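Local atomic coordinates of N-terminal cyanobactin protease (Planktothrix agardhii NIES-596, PDB entry 4H6W), a protein that is a subtilisin-like serine protease domain that probably cleaves the precursor peptide during maturation of the cyanobactin prenylagaramide. Residues R88-P93 against N117-I122; V151-A156 against P172-V177. One frame throughout, in Å; residues are numbered along the deposited sequence.

Contact 1 (R88-P93 against N117-I122)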
# COMPACT_ATOMS: atom_id res chain seq x y z
N ARG A 88 10.80 9.85 0.26
CA ARG A 88 11.85 8.99 0.80
C ARG A 88 11.35 7.53 0.87
O ARG A 88 10.19 7.27 1.21
CB ARG A 88 12.26 9.50 2.19
CG ARG A 88 13.56 8.93 2.73
CD ARG A 88 13.96 9.58 4.05
NE ARG A 88 15.01 8.82 4.72
CZ ARG A 88 14.84 8.09 5.82
NH1 ARG A 88 13.65 8.01 6.42
NH2 ARG A 88 15.88 7.43 6.34
N GLY A 89 12.21 6.57 0.52
CA GLY A 89 11.86 5.15 0.61
C GLY A 89 12.82 4.31 1.45
O GLY A 89 14.04 4.48 1.37
N LEU A 90 12.26 3.39 2.25
CA LEU A 90 13.05 2.40 2.99
C LEU A 90 12.70 0.98 2.56
O LEU A 90 11.54 0.56 2.61
CB LEU A 90 12.79 2.50 4.48
CG LEU A 90 13.02 3.81 5.23
CD1 LEU A 90 12.61 3.59 6.68
CD2 LEU A 90 14.47 4.25 5.15
N ILE A 91 13.70 0.22 2.12
CA ILE A 91 13.50 -1.17 1.80
C ILE A 91 13.86 -1.95 3.06
O ILE A 91 14.94 -1.80 3.61
CB ILE A 91 14.36 -1.59 0.59
CG1 ILE A 91 13.97 -0.77 -0.65
CG2 ILE A 91 14.22 -3.07 0.30
CD1 ILE A 91 15.16 -0.39 -1.51
N VAL A 92 12.91 -2.74 3.54
CA VAL A 92 13.11 -3.56 4.72
C VAL A 92 12.63 -4.98 4.39
O VAL A 92 11.46 -5.31 4.60
CB VAL A 92 12.32 -2.98 5.90
CG1 VAL A 92 12.76 -3.63 7.20
CG2 VAL A 92 12.51 -1.47 5.95
N PRO A 93 13.53 -5.83 3.87
CA PRO A 93 13.10 -7.13 3.34
C PRO A 93 12.56 -8.06 4.43
O PRO A 93 13.16 -8.18 5.49
CB PRO A 93 14.40 -7.72 2.75
CG PRO A 93 15.37 -6.58 2.72
CD PRO A 93 14.99 -5.72 3.88
N ASN A 117 13.11 4.07 12.14
CA ASN A 117 13.86 4.77 11.10
C ASN A 117 13.04 5.88 10.42
O ASN A 117 13.44 6.42 9.37
CB ASN A 117 14.45 3.76 10.10
CG ASN A 117 15.63 2.98 10.70
OD1 ASN A 117 16.79 3.33 10.47
ND2 ASN A 117 15.32 1.95 11.50
N GLY A 118 11.90 6.20 11.02
CA GLY A 118 11.07 7.33 10.62
C GLY A 118 10.17 7.13 9.41
O GLY A 118 9.92 8.09 8.67
N ALA A 119 9.69 5.91 9.19
CA ALA A 119 8.69 5.69 8.15
C ALA A 119 7.35 6.30 8.60
O ALA A 119 6.99 6.20 9.78
CB ALA A 119 8.54 4.21 7.83
N ASN A 120 6.65 6.94 7.68
CA ASN A 120 5.31 7.47 7.97
C ASN A 120 4.22 6.51 7.54
O ASN A 120 3.14 6.44 8.16
CB ASN A 120 5.12 8.81 7.25
CG ASN A 120 6.12 9.83 7.70
OD1 ASN A 120 6.08 10.28 8.84
ND2 ASN A 120 7.04 10.20 6.81
N ILE A 121 4.51 5.80 6.45
CA ILE A 121 3.63 4.79 5.89
C ILE A 121 4.40 3.49 5.77
O ILE A 121 5.56 3.48 5.34
CB ILE A 121 3.14 5.22 4.50
CG1 ILE A 121 2.20 6.41 4.65
CG2 ILE A 121 2.42 4.08 3.80
CD1 ILE A 121 1.96 7.13 3.35
N ILE A 122 3.77 2.39 6.15
CA ILE A 122 4.37 1.07 5.99
C ILE A 122 3.51 0.23 5.06
O ILE A 122 2.34 -0.03 5.36
CB ILE A 122 4.58 0.35 7.34
CG1 ILE A 122 5.62 1.10 8.19
CG2 ILE A 122 5.01 -1.10 7.11
CD1 ILE A 122 5.71 0.63 9.63
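With CG of Arg88 opposite its own backbone N (chi1 -165°) and the chain extended from there to NE, the guanidinium of Arg88 is carried across to the backbone of Asn117, while Leu90, whose CG lies beside its N instead (chi1 -57°), turns CD1 onto CB of the same asparagine. The polar part is slight: Arg88 NH1 gives a weak hydrogen bond to Asn117 O, straight but long at 3.4 Å, and the carbonyl oxygen meets the guanidinium at its edge, in its plane. Gly118 O also lies near that plane, but 4.4 Å from Arg88 NH1. From within the same strand, CD2 of Leu90 lies over one face of the guanidinium near its rim, 3.5 Å above the plane; CD2 of Leu90 is thus on Arg88 while CD1 faces Asn117 and Ala119. The carbonyl used here sits where helix 104-116 ends in a Schellman motif: Gly118, at positive phi, is the C-prime residue, its N hydrogen-bonded to Val115 O and Ala119 N to Ala114 O. The helix belongs to the beta-alpha-beta crossover that leaves strand 88-91 and returns in strand 121-124 of the parallel subtilisin-like sheet. Strand 24-28 runs between these two strands, and the pair therefore meets through side chains and the helix end. Apolar contact is small: Leu90 CD1 lies 3.9 Å from Asn117 CB, the two side chains crossing at about a right angle, and 4.3 Å from Ala119 CB. Cys24 also touches Arg88 and Leu90, and Ala26 touches Ala119. The amide of Asn117 turns back to the helix, where ND2 is hydrogen-bonded to Gln113 O.

Contact 2 (V151-A156 against P172-V177)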
# COMPACT_ATOMS: atom_id res chain seq x y z
N VAL A 151 2.08 6.11 12.68
CA VAL A 151 2.53 5.52 11.42
C VAL A 151 1.38 4.71 10.86
O VAL A 151 0.78 3.92 11.59
CB VAL A 151 3.74 4.57 11.64
CG1 VAL A 151 4.18 3.93 10.34
CG2 VAL A 151 4.89 5.32 12.29
N LEU A 152 1.07 4.90 9.58
CA LEU A 152 -0.00 4.14 8.91
C LEU A 152 0.49 2.85 8.24
O LEU A 152 1.32 2.89 7.34
CB LEU A 152 -0.71 5.00 7.87
CG LEU A 152 -1.84 4.37 7.05
CD1 LEU A 152 -2.99 3.84 7.92
CD2 LEU A 152 -2.33 5.42 6.05
N LEU A 153 -0.02 1.71 8.69
CA LEU A 153 0.30 0.44 8.07
C LEU A 153 -0.80 0.06 7.08
O LEU A 153 -1.99 0.06 7.44
CB LEU A 153 0.49 -0.66 9.13
CG LEU A 153 1.26 -1.86 8.55
CD1 LEU A 153 2.34 -2.35 9.49
CD2 LEU A 153 0.33 -2.97 8.13
N ILE A 154 -0.39 -0.27 5.86
CA ILE A 154 -1.30 -0.53 4.75
C ILE A 154 -0.96 -1.91 4.20
O ILE A 154 0.17 -2.16 3.78
CB ILE A 154 -1.13 0.54 3.64
CG1 ILE A 154 -1.36 1.95 4.23
CG2 ILE A 154 -2.04 0.28 2.44
CD1 ILE A 154 -1.16 3.07 3.23
N ALA A 155 -1.92 -2.82 4.19
CA ALA A 155 -1.62 -4.19 3.83
C ALA A 155 -2.65 -4.81 2.91
O ALA A 155 -3.86 -4.49 2.99
CB ALA A 155 -1.48 -5.03 5.09
N ALA A 156 -2.16 -5.72 2.06
CA ALA A 156 -2.99 -6.53 1.16
C ALA A 156 -3.98 -7.45 1.87
O ALA A 156 -3.61 -8.16 2.80
CB ALA A 156 -2.08 -7.34 0.24
N PRO A 172 -6.80 -4.33 13.83
CA PRO A 172 -7.31 -2.98 14.08
C PRO A 172 -6.27 -1.89 13.82
O PRO A 172 -5.08 -2.06 14.12
CB PRO A 172 -7.68 -3.01 15.57
CG PRO A 172 -7.93 -4.46 15.87
CD PRO A 172 -6.96 -5.21 15.01
N THR A 173 -6.75 -0.78 13.25
CA THR A 173 -5.96 0.41 12.88
C THR A 173 -5.14 0.25 11.58
O THR A 173 -4.53 1.21 11.09
CB THR A 173 -5.09 0.96 14.05
OG1 THR A 173 -3.92 0.14 14.22
CG2 THR A 173 -5.90 1.03 15.37
N VAL A 174 -5.16 -0.95 11.01
CA VAL A 174 -4.52 -1.17 9.72
C VAL A 174 -5.45 -0.76 8.59
O VAL A 174 -6.69 -0.88 8.71
CB VAL A 174 -4.11 -2.65 9.57
CG1 VAL A 174 -3.59 -2.92 8.16
CG2 VAL A 174 -3.07 -2.99 10.62
N LEU A 175 -4.87 -0.24 7.51
CA LEU A 175 -5.65 0.00 6.30
C LEU A 175 -5.50 -1.20 5.37
O LEU A 175 -4.39 -1.53 4.91
CB LEU A 175 -5.25 1.32 5.63
CG LEU A 175 -5.90 1.74 4.30
CD1 LEU A 175 -7.41 1.69 4.39
CD2 LEU A 175 -5.46 3.13 3.87
N ALA A 176 -6.61 -1.88 5.11
CA ALA A 176 -6.61 -3.08 4.27
C ALA A 176 -6.94 -2.69 2.84
O ALA A 176 -7.72 -1.76 2.62
CB ALA A 176 -7.62 -4.09 4.80
N VAL A 177 -6.36 -3.38 1.86
CA VAL A 177 -6.55 -3.03 0.45
C VAL A 177 -6.81 -4.25 -0.43
O VAL A 177 -5.94 -5.14 -0.55
CB VAL A 177 -5.35 -2.23 -0.11
CG1 VAL A 177 -5.56 -1.93 -1.59
CG2 VAL A 177 -5.16 -0.95 0.68
O HOH W 1 -1.71 1.25 11.06
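Leu153, Ala155, Leu175 and Val177 join their backbones as neighbouring parallel strands, 152-156 and 175-180, in the central sheet of the subtilisin-like alpha/beta fold; the axes of 152-156 and 175-177 pass 4.7 Å apart at 25°. Three backbone hydrogen bonds zigzag between them. Leu175 N donates to Leu153 O at 2.9 Å, Leu175 O accepts from Ala155 N, and Ala155 O receives Val177 N, so Leu175 and Ala155 each use both N and O. The last bond is the most bent, with 137° at the hydrogen and the donor tilted from the carbonyl plane. Between these bonds, CA-H...O contacts run from Ile154 CA to Leu175 O and from Ala176 CA to Ala155 O. Apolar side chains pack on both faces. On one, Ile154 lies alongside Leu175, pointing the same way, and CG2 of Ile154 comes within 3.8 Å of Val177 CG2; chi1 of 178° sets CG1 of Val177 opposite its N and leaves CG2 beside the N, turned to Ile154. Leu152 reaches the same face at its end, where CD1 meets Leu175 CB at 4.1 Å. Helix 223-243 covers Ile154, Ala156 and Val177 here, and helix 250-259 covers Leu152 and Leu175. The other face holds Leu153, Ala155 and Val174: CG1 of Val174 touches Leu153 CD2 at 3.9 Å and also Ala155 CB. Ile143 of helix 137-148 packs on Leu153 and Val174. At the far end the side chain of Ala156 comes to about 5 Å from that of Ser224, the predicted charge-relay serine. Next to Thr173 a water stands in for a direct backbone bond: it accepts from Leu153 N at 2.9 Å and donates to Thr173 O at 2.8 Å.

Contact 1 and contact 2 follow each other along the chain, the first closing before the second opens, with centres about 14 Å apart in one parallel seven-stranded sheet. They meet where strands 121-124 and 152-156 run side by side: Ile122 N probably hydrogen-bonds to Leu152 O, Ile122 O probably to Ile154 N, and Val151 packs against the backbone oxygens of Ala119 and Asn120. Contact 1 bridges over strand 24-28, whereas contact 2 joins direct neighbours. Helix 223-243, which carries the predicted charge-relay Ser224 in its first turn, packs on Ile121 of segment 117-122 and on Ile154, Ala156 and Val177 of contact 2. Contact 2 thus ends near the predicted active site, contact 1 farther off.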